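Local atomic coordinates of response regulator receiver protein (Desulfuromonas acetoxidans, PDB entry 2ZAY), a protein that probably acts as a response regulator in two-component signalling, this chain being its CheY-like receiver domain. Residues Met12-Gln17 with Ala60-Ile65; Ser26-Glu31 with Ile116-Arg121; Pro46-Thr51 with Pro78-Ile83. One frame throughout, in Å; residues are numbered along the deposited sequence.

Interaction 1 of 3, residues Met12-Gln17 with Ala60-Ile65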
loop_
_atom_site.group_PDB
_atom_site.type_symbol
_atom_site.label_atom_id
_atom_site.label_comp_id
_atom_site.label_asym_id
_atom_site.label_seq_id
_atom_site.Cartn_x
_atom_site.Cartn_y
_atom_site.Cartn_z
ATOM N N MET A 12 -5.004 2.367 -3.604
ATOM C CA MET A 12 -5.258 0.928 -3.619
ATOM C C MET A 12 -4.663 0.306 -2.364
ATOM O O MET A 12 -3.523 0.588 -2.005
ATOM C CB MET A 12 -4.654 0.259 -4.862
ATOM C CG MET A 12 -4.802 -1.283 -4.874
ATOM S SD MET A 12 -4.194 -2.130 -6.395
ATOM C CE MET A 12 -5.248 -1.537 -7.512
ATOM N N LEU A 13 -5.447 -0.526 -1.688
ATOM C CA LEU A 13 -4.985 -1.204 -0.478
ATOM C C LEU A 13 -5.029 -2.719 -0.711
ATOM O O LEU A 13 -6.072 -3.255 -1.071
ATOM C CB LEU A 13 -5.890 -0.829 0.696
ATOM C CG LEU A 13 -5.689 -1.540 2.032
ATOM C CD1 LEU A 13 -4.290 -1.264 2.555
ATOM C CD2 LEU A 13 -6.742 -1.047 3.027
ATOM N N VAL A 14 -3.900 -3.396 -0.507
ATOM C CA VAL A 14 -3.809 -4.847 -0.703
ATOM C C VAL A 14 -3.464 -5.509 0.637
ATOM O O VAL A 14 -2.407 -5.243 1.211
ATOM C CB VAL A 14 -2.690 -5.212 -1.719
ATOM C CG1 VAL A 14 -2.830 -6.669 -2.139
ATOM C CG2 VAL A 14 -2.744 -4.294 -2.927
ATOM N N ASP A 15 -4.346 -6.368 1.137
ATOM C CA ASP A 15 -4.104 -7.035 2.420
ATOM C C ASP A 15 -4.881 -8.349 2.444
ATOM O O ASP A 15 -5.984 -8.424 1.899
ATOM C CB ASP A 15 -4.567 -6.140 3.575
ATOM C CG ASP A 15 -4.000 -6.578 4.921
ATOM O OD1 ASP A 15 -2.890 -6.133 5.274
ATOM O OD2 ASP A 15 -4.657 -7.377 5.619
ATOM N N THR A 16 -4.316 -9.378 3.073
ATOM C CA THR A 16 -4.976 -10.677 3.131
ATOM C C THR A 16 -6.079 -10.755 4.190
ATOM O O THR A 16 -6.817 -11.739 4.256
ATOM C CB THR A 16 -3.954 -11.822 3.357
ATOM O OG1 THR A 16 -3.175 -11.555 4.529
ATOM C CG2 THR A 16 -3.026 -11.954 2.152
ATOM N N GLN A 17 -6.187 -9.725 5.021
ATOM C CA GLN A 17 -7.233 -9.680 6.036
ATOM C C GLN A 17 -7.818 -8.273 6.092
ATOM O O GLN A 17 -7.706 -7.563 7.096
ATOM C CB GLN A 17 -6.691 -10.111 7.408
ATOM C CG GLN A 17 -5.573 -9.257 7.960
ATOM C CD GLN A 17 -4.782 -9.972 9.044
ATOM O OE1 GLN A 17 -4.243 -11.060 8.820
ATOM N NE2 GLN A 17 -4.702 -9.361 10.224
ATOM N N ALA A 60 3.129 -6.461 3.690
ATOM C CA ALA A 60 4.457 -6.921 3.303
ATOM C C ALA A 60 4.541 -8.434 3.163
ATOM O O ALA A 60 5.007 -8.951 2.150
ATOM C CB ALA A 60 5.484 -6.442 4.313
ATOM N N ASN A 61 4.081 -9.146 4.181
ATOM C CA ASN A 61 4.139 -10.599 4.158
ATOM C C ASN A 61 2.795 -11.251 3.858
ATOM O O ASN A 61 1.950 -11.376 4.740
ATOM C CB ASN A 61 4.683 -11.092 5.500
ATOM C CG ASN A 61 5.996 -10.422 5.867
ATOM O OD1 ASN A 61 7.028 -10.674 5.245
ATOM N ND2 ASN A 61 5.958 -9.548 6.868
ATOM N N MET A 62 2.606 -11.645 2.601
ATOM C CA MET A 62 1.384 -12.315 2.159
ATOM C C MET A 62 1.784 -13.690 1.612
ATOM O O MET A 62 2.816 -13.827 0.948
ATOM C CB MET A 62 0.678 -11.517 1.050
ATOM C CG MET A 62 0.185 -10.137 1.460
ATOM S SD MET A 62 -0.827 -9.300 0.193
ATOM C CE MET A 62 0.458 -8.830 -1.018
ATOM N N PRO A 63 0.977 -14.726 1.888
ATOM C CA PRO A 63 1.305 -16.066 1.393
ATOM C C PRO A 63 1.262 -16.131 -0.127
ATOM O O PRO A 63 0.504 -15.403 -0.760
ATOM C CB PRO A 63 0.242 -16.945 2.053
ATOM C CG PRO A 63 -0.929 -16.024 2.170
ATOM C CD PRO A 63 -0.283 -14.741 2.653
ATOM N N LYS A 64 2.086 -17.005 -0.702
ATOM C CA LYS A 64 2.157 -17.181 -2.150
ATOM C C LYS A 64 2.867 -15.992 -2.798
ATOM O O LYS A 64 4.002 -16.120 -3.260
ATOM C CB LYS A 64 0.751 -17.337 -2.746
ATOM C CG LYS A 64 -0.076 -18.466 -2.138
ATOM C CD LYS A 64 0.525 -19.831 -2.438
ATOM C CE LYS A 64 -0.297 -20.946 -1.801
ATOM N NZ LYS A 64 0.261 -22.296 -2.097
ATOM N N ILE A 65 2.197 -14.842 -2.828
ATOM C CA ILE A 65 2.772 -13.635 -3.413
ATOM C C ILE A 65 2.894 -12.549 -2.344
ATOM O O ILE A 65 1.900 -12.097 -1.778
ATOM C CB ILE A 65 1.916 -13.114 -4.572
ATOM C CG1 ILE A 65 1.580 -14.261 -5.526
ATOM C CG2 ILE A 65 2.680 -12.032 -5.329
ATOM C CD1 ILE A 65 0.789 -13.841 -6.751
#
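Gln17 N donates to Asp15 OD2 over 2.9 Å, on the anti side of the carboxylate and 29° out of its plane, closing an Asx turn around Thr16, whose methyl reaches across to Met62 and Pro63. Thr16 CG2 rests 3.8 Å from Met62 CG and 3.9 Å from Pro63 CD. A chi1 of 55° turns Thr16 OG1 to its hydrogen bond with Glu59 OE2 and leaves CG2 for Met62. The contact joins the end of strand 9-14 and its following loop to the loop after strand 55-59, at the C-terminal end of the parallel sheet of a CheY-like receiver domain, where this family's phosphorylation site lies. Glu59 appears to occupy the position of the phosphoacceptor aspartate in CheY relatives, and Asp15 OD1 makes a salt bridge with Lys111. Deeper in, Val14 CG1 sits 4.0 Å from Met62 SD, the side chains crossing at about a right angle. The bend at chi3 (-74°) folds Met62 CE back to 4.1 Å from Val14 CG1. Replacing Met62 by an alanine removes the thioether and is likely to leave Val14 CG1 without its partner in this loop and the Thr16 methyl with just CB and the Pro63 ring.

Interaction 2 of 3, residues Ser26-Glu31 with Ile116-Arg121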
loop_
_atom_site.group_PDB
_atom_site.type_symbol
_atom_site.label_atom_id
_atom_site.label_comp_id
_atom_site.label_asym_id
_atom_site.label_seq_id
_atom_site.Cartn_x
_atom_site.Cartn_y
_atom_site.Cartn_z
ATOM N N SER A 26 -12.486 2.920 6.669
ATOM C CA SER A 26 -13.654 3.792 6.764
ATOM C C SER A 26 -13.240 5.221 7.088
ATOM O O SER A 26 -13.797 6.171 6.544
ATOM C CB SER A 26 -14.616 3.278 7.841
ATOM O OG SER A 26 -15.142 2.008 7.487
ATOM N N ALA A 27 -12.255 5.368 7.969
ATOM C CA ALA A 27 -11.774 6.686 8.371
ATOM C C ALA A 27 -11.120 7.444 7.219
ATOM O O ALA A 27 -11.187 8.671 7.160
ATOM C CB ALA A 27 -10.786 6.549 9.536
ATOM N N LEU A 28 -10.482 6.710 6.311
ATOM C CA LEU A 28 -9.816 7.321 5.162
ATOM C C LEU A 28 -10.815 7.826 4.132
ATOM O O LEU A 28 -10.595 8.853 3.490
ATOM C CB LEU A 28 -8.870 6.315 4.500
ATOM C CG LEU A 28 -7.598 5.964 5.275
ATOM C CD1 LEU A 28 -6.802 4.919 4.501
ATOM C CD2 LEU A 28 -6.756 7.221 5.484
ATOM N N SER A 29 -11.914 7.093 3.969
ATOM C CA SER A 29 -12.942 7.484 3.014
ATOM C C SER A 29 -13.403 8.862 3.432
ATOM O O SER A 29 -13.513 9.776 2.618
ATOM C CB SER A 29 -14.123 6.508 3.064
ATOM O OG SER A 29 -13.682 5.166 2.929
ATOM N N GLN A 30 -13.654 8.997 4.727
ATOM C CA GLN A 30 -14.098 10.251 5.310
ATOM C C GLN A 30 -13.085 11.353 5.027
ATOM O O GLN A 30 -13.442 12.520 4.885
ATOM C CB GLN A 30 -14.264 10.063 6.820
ATOM C CG GLN A 30 -14.643 11.316 7.579
ATOM C CD GLN A 30 -14.938 11.020 9.036
ATOM O OE1 GLN A 30 -15.760 10.157 9.348
ATOM N NE2 GLN A 30 -14.274 11.736 9.935
ATOM N N GLU A 31 -11.818 10.960 4.948
ATOM C CA GLU A 31 -10.715 11.876 4.690
ATOM C C GLU A 31 -10.735 12.346 3.237
ATOM O O GLU A 31 -10.067 13.315 2.881
ATOM C CB GLU A 31 -9.389 11.170 4.978
ATOM C CG GLU A 31 -8.239 12.089 5.334
ATOM C CD GLU A 31 -8.282 12.540 6.781
ATOM O OE1 GLU A 31 -7.340 13.232 7.218
ATOM O OE2 GLU A 31 -9.257 12.201 7.486
ATOM N N ILE A 116 -5.269 7.647 12.118
ATOM C CA ILE A 116 -4.692 8.994 12.149
ATOM C C ILE A 116 -3.275 8.984 11.576
ATOM O O ILE A 116 -2.894 9.867 10.804
ATOM C CB ILE A 116 -4.651 9.558 13.592
ATOM C CG1 ILE A 116 -6.079 9.726 14.125
ATOM C CG2 ILE A 116 -3.927 10.898 13.615
ATOM C CD1 ILE A 116 -6.147 10.207 15.571
ATOM N N ARG A 117 -2.509 7.971 11.959
ATOM C CA ARG A 117 -1.134 7.808 11.501
ATOM C C ARG A 117 -1.104 7.486 10.008
ATOM O O ARG A 117 -0.340 8.082 9.247
ATOM C CB ARG A 117 -0.467 6.681 12.297
ATOM C CG ARG A 117 1.019 6.497 12.050
ATOM C CD ARG A 117 1.647 5.670 13.179
ATOM N NE ARG A 117 1.325 6.240 14.486
ATOM C CZ ARG A 117 1.809 5.796 15.642
ATOM N NH1 ARG A 117 2.646 4.767 15.666
ATOM N NH2 ARG A 117 1.455 6.379 16.778
ATOM N N LEU A 118 -1.950 6.550 9.592
ATOM C CA LEU A 118 -2.001 6.150 8.188
ATOM C C LEU A 118 -2.385 7.313 7.278
ATOM O O LEU A 118 -1.776 7.522 6.232
ATOM C CB LEU A 118 -2.996 5.005 8.005
ATOM C CG LEU A 118 -3.114 4.453 6.581
ATOM C CD1 LEU A 118 -1.743 3.991 6.084
ATOM C CD2 LEU A 118 -4.099 3.295 6.574
ATOM N N SER A 119 -3.397 8.070 7.687
ATOM C CA SER A 119 -3.855 9.214 6.910
ATOM C C SER A 119 -2.731 10.219 6.680
ATOM O O SER A 119 -2.494 10.646 5.550
ATOM C CB SER A 119 -5.014 9.906 7.624
ATOM O OG SER A 119 -5.410 11.073 6.922
ATOM N N ALA A 120 -2.047 10.599 7.756
ATOM C CA ALA A 120 -0.948 11.556 7.663
ATOM C C ALA A 120 0.200 11.032 6.790
ATOM O O ALA A 120 0.814 11.793 6.045
ATOM C CB ALA A 120 -0.430 11.882 9.060
ATOM N N ARG A 121 0.485 9.735 6.893
ATOM C CA ARG A 121 1.566 9.105 6.123
ATOM C C ARG A 121 1.258 9.132 4.626
ATOM O O ARG A 121 2.136 9.391 3.803
ATOM C CB ARG A 121 1.768 7.659 6.597
ATOM C CG ARG A 121 2.441 7.541 7.965
ATOM C CD ARG A 121 3.945 7.679 7.829
ATOM N NE ARG A 121 4.641 7.774 9.110
ATOM C CZ ARG A 121 5.956 7.934 9.218
ATOM N NH1 ARG A 121 6.697 8.007 8.121
ATOM N NH2 ARG A 121 6.528 8.040 10.411
#
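Two of the helices flanking the sheet of the CheY-like fold, 22-31 and 115-129, meet here on one face of the parallel sheet, the first and the last helix of the domain lying next to each other. Their short segments run broadly in the same direction, crossing at -44° with axes 10.0 Å apart at closest approach. Leu28 carries the apolar half of the contact and divides it between its two methyls. CD1 meets Leu118 CD2 at 3.8 Å, the leucines crossing at about a right angle, while CD2 sits 3.8 Å from Ser119 CA and 3.9 Å from Ser119 CB, pressed against the backbone of the facing helix. CG of Leu118 is anti to the backbone N (chi1 -178°), and although the side chain does not start out facing Leu28, its CD2 methyl reaches that neighbour. Beneath them lies the sheet: Leu28 also touches Phe33 and Ile35 of strand 33-38, and Leu118 touches Ile109 of strand 107-110.

One turn further along the first helix, Glu31 bends at chi2 (80°) and brings its carboxylate to the buried Ser119. Ser119 OG donates to Glu31 OE1 over 2.9 Å, a weak bond; the hydroxyl also lies 3.2 Å from Glu31 CD, close alongside the carboxylate carbon. The same OE1 forms a salt bridge with Lys123, the next turn along helix 115-129, and this is its stronger partner. Two groups of one helix therefore address a single carboxylate oxygen of the other. The chemistry thus divides the interface: leucine methyls fill the side next to the sheet, while the Glu31 charge, probably balanced mainly by Lys123, offers Ser119 OG an acceptor at the more open margin.

Interaction 3 of 3, residues Pro46-Thr51 with Pro78-Ile83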
loop_
_atom_site.group_PDB
_atom_site.type_symbol
_atom_site.label_atom_id
_atom_site.label_comp_id
_atom_site.label_asym_id
_atom_site.label_seq_id
_atom_site.Cartn_x
_atom_site.Cartn_y
_atom_site.Cartn_z
ATOM N N PRO A 46 -3.312 -6.432 -12.009
ATOM C CA PRO A 46 -4.181 -6.024 -13.121
ATOM C C PRO A 46 -5.082 -4.853 -12.716
ATOM O O PRO A 46 -5.354 -3.954 -13.514
ATOM C CB PRO A 46 -4.986 -7.292 -13.415
ATOM C CG PRO A 46 -4.028 -8.395 -13.009
ATOM C CD PRO A 46 -3.484 -7.863 -11.706
ATOM N N VAL A 47 -5.558 -4.875 -11.476
ATOM C CA VAL A 47 -6.413 -3.795 -10.990
ATOM C C VAL A 47 -5.631 -2.480 -10.976
ATOM O O VAL A 47 -6.152 -1.439 -11.369
ATOM C CB VAL A 47 -6.948 -4.085 -9.572
ATOM C CG1 VAL A 47 -7.668 -2.858 -9.020
ATOM C CG2 VAL A 47 -7.918 -5.261 -9.615
ATOM N N ALA A 48 -4.377 -2.527 -10.537
ATOM C CA ALA A 48 -3.569 -1.310 -10.498
ATOM C C ALA A 48 -3.370 -0.747 -11.897
ATOM O O ALA A 48 -3.488 0.456 -12.119
ATOM C CB ALA A 48 -2.218 -1.593 -9.855
ATOM N N VAL A 49 -3.070 -1.628 -12.845
ATOM C CA VAL A 49 -2.839 -1.212 -14.221
ATOM C C VAL A 49 -4.053 -0.523 -14.837
ATOM O O VAL A 49 -3.900 0.419 -15.609
ATOM C CB VAL A 49 -2.416 -2.426 -15.096
ATOM C CG1 VAL A 49 -2.398 -2.041 -16.569
ATOM C CG2 VAL A 49 -1.026 -2.902 -14.663
ATOM N N LYS A 50 -5.259 -0.959 -14.485
ATOM C CA LYS A 50 -6.444 -0.338 -15.062
ATOM C C LYS A 50 -7.087 0.776 -14.243
ATOM O O LYS A 50 -7.835 1.580 -14.792
ATOM C CB LYS A 50 -7.497 -1.399 -15.406
ATOM C CG LYS A 50 -7.996 -2.224 -14.245
ATOM C CD LYS A 50 -8.843 -3.386 -14.762
ATOM C CE LYS A 50 -9.374 -4.253 -13.635
ATOM N NZ LYS A 50 -10.219 -5.362 -14.171
ATOM N N THR A 51 -6.798 0.842 -12.946
ATOM C CA THR A 51 -7.389 1.884 -12.110
ATOM C C THR A 51 -6.419 3.017 -11.811
ATOM O O THR A 51 -6.817 4.064 -11.306
ATOM C CB THR A 51 -7.914 1.325 -10.769
ATOM O OG1 THR A 51 -6.808 0.958 -9.937
ATOM C CG2 THR A 51 -8.800 0.103 -11.005
ATOM N N PRO A 78 5.123 0.048 -17.335
ATOM C CA PRO A 78 5.332 1.499 -17.377
ATOM C C PRO A 78 4.177 2.298 -16.774
ATOM O O PRO A 78 4.376 3.402 -16.283
ATOM C CB PRO A 78 5.512 1.779 -18.869
ATOM C CG PRO A 78 6.194 0.526 -19.354
ATOM C CD PRO A 78 5.384 -0.556 -18.656
ATOM N N GLN A 79 2.973 1.742 -16.806
ATOM C CA GLN A 79 1.820 2.446 -16.251
ATOM C C GLN A 79 1.883 2.551 -14.733
ATOM O O GLN A 79 1.445 3.545 -14.158
ATOM C CB GLN A 79 0.518 1.740 -16.639
ATOM C CG GLN A 79 0.186 1.782 -18.118
ATOM C CD GLN A 79 0.048 3.197 -18.641
ATOM O OE1 GLN A 79 -0.706 4.009 -18.090
ATOM N NE2 GLN A 79 0.772 3.505 -19.711
ATOM N N THR A 80 2.453 1.537 -14.091
ATOM C CA THR A 80 2.514 1.496 -12.630
ATOM C C THR A 80 3.896 1.582 -11.981
ATOM O O THR A 80 3.999 1.671 -10.753
ATOM C CB THR A 80 1.862 0.198 -12.137
ATOM O OG1 THR A 80 2.563 -0.926 -12.700
ATOM C CG2 THR A 80 0.401 0.146 -12.578
ATOM N N ALA A 81 4.945 1.560 -12.799
ATOM C CA ALA A 81 6.320 1.579 -12.305
ATOM C C ALA A 81 6.737 2.744 -11.419
ATOM O O ALA A 81 7.695 2.617 -10.650
ATOM C CB ALA A 81 7.281 1.457 -13.475
ATOM N N SER A 82 6.049 3.879 -11.534
ATOM C CA SER A 82 6.390 5.037 -10.719
ATOM C C SER A 82 5.400 5.332 -9.598
ATOM O O SER A 82 5.597 6.281 -8.844
ATOM C CB SER A 82 6.553 6.287 -11.592
ATOM O OG SER A 82 7.735 6.205 -12.371
ATOM N N ILE A 83 4.342 4.532 -9.478
ATOM C CA ILE A 83 3.360 4.761 -8.410
ATOM C C ILE A 83 4.022 4.453 -7.072
ATOM O O ILE A 83 4.643 3.406 -6.915
ATOM C CB ILE A 83 2.133 3.850 -8.560
ATOM C CG1 ILE A 83 1.384 4.186 -9.857
ATOM C CG2 ILE A 83 1.225 4.011 -7.342
ATOM C CD1 ILE A 83 0.237 3.210 -10.178
#
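Val49, near the C-terminal end of helix 41-51, comes closest to Thr80, with 6.2 Å between their CA atoms, where the facing chain enters a type I beta turn from Thr80 to Ile83 closed by Ile83 N on Thr80 O at 3.2 Å. One methyl makes the contact from the turn side. Thr80 CG2 sits 3.9 Å from Val49 CA and 4.0 Å from Val49 CG2, the two side chains crossing at about a right angle, and it lies 3.9 Å from Ala48 O and 4.2 Å from Ala48 CB. It therefore presses on the helix backbone as much as on side chains. In the CheY-like fold this joins the end of the second helix to the loop leading from helix 67-75 into strand 85-89. The other branch of Thr80 is spoken for: with chi1 at 59°, OG1 is turned to hydrogen-bond Leu74 O, at the end of helix 67-75, which fixes the rotation that leaves CG2 facing Val49. Across the contact, the last helical turn is tied doubly at Val47 O, which accepts from Thr51 N (2.8 Å) and, from 44° above the carbonyl plane, from Thr51 OG1 (2.9 Å).

Interactions 1 and 3 lie at opposite ends of the parallel sheet, their centres 17 Å apart, yet they touch: Met12 of strand 9-14 packs on Val47 and Ala48 of helix 41-51, whose Ala44 also meets Val14. Interaction 2 joins the helices over the other face and touches neither. It and interaction 3 are buried contacts, whereas interaction 1 is half open, with Thr16 and Pro63 exposed and Val14 and Met62 buried. The chemistry follows place. A thioether and methyls meet beside the polar site in interaction 1, a lone methyl presses on a helix backbone in interaction 3, and only interaction 2 carries a hydrogen bond between its segments, a weak one.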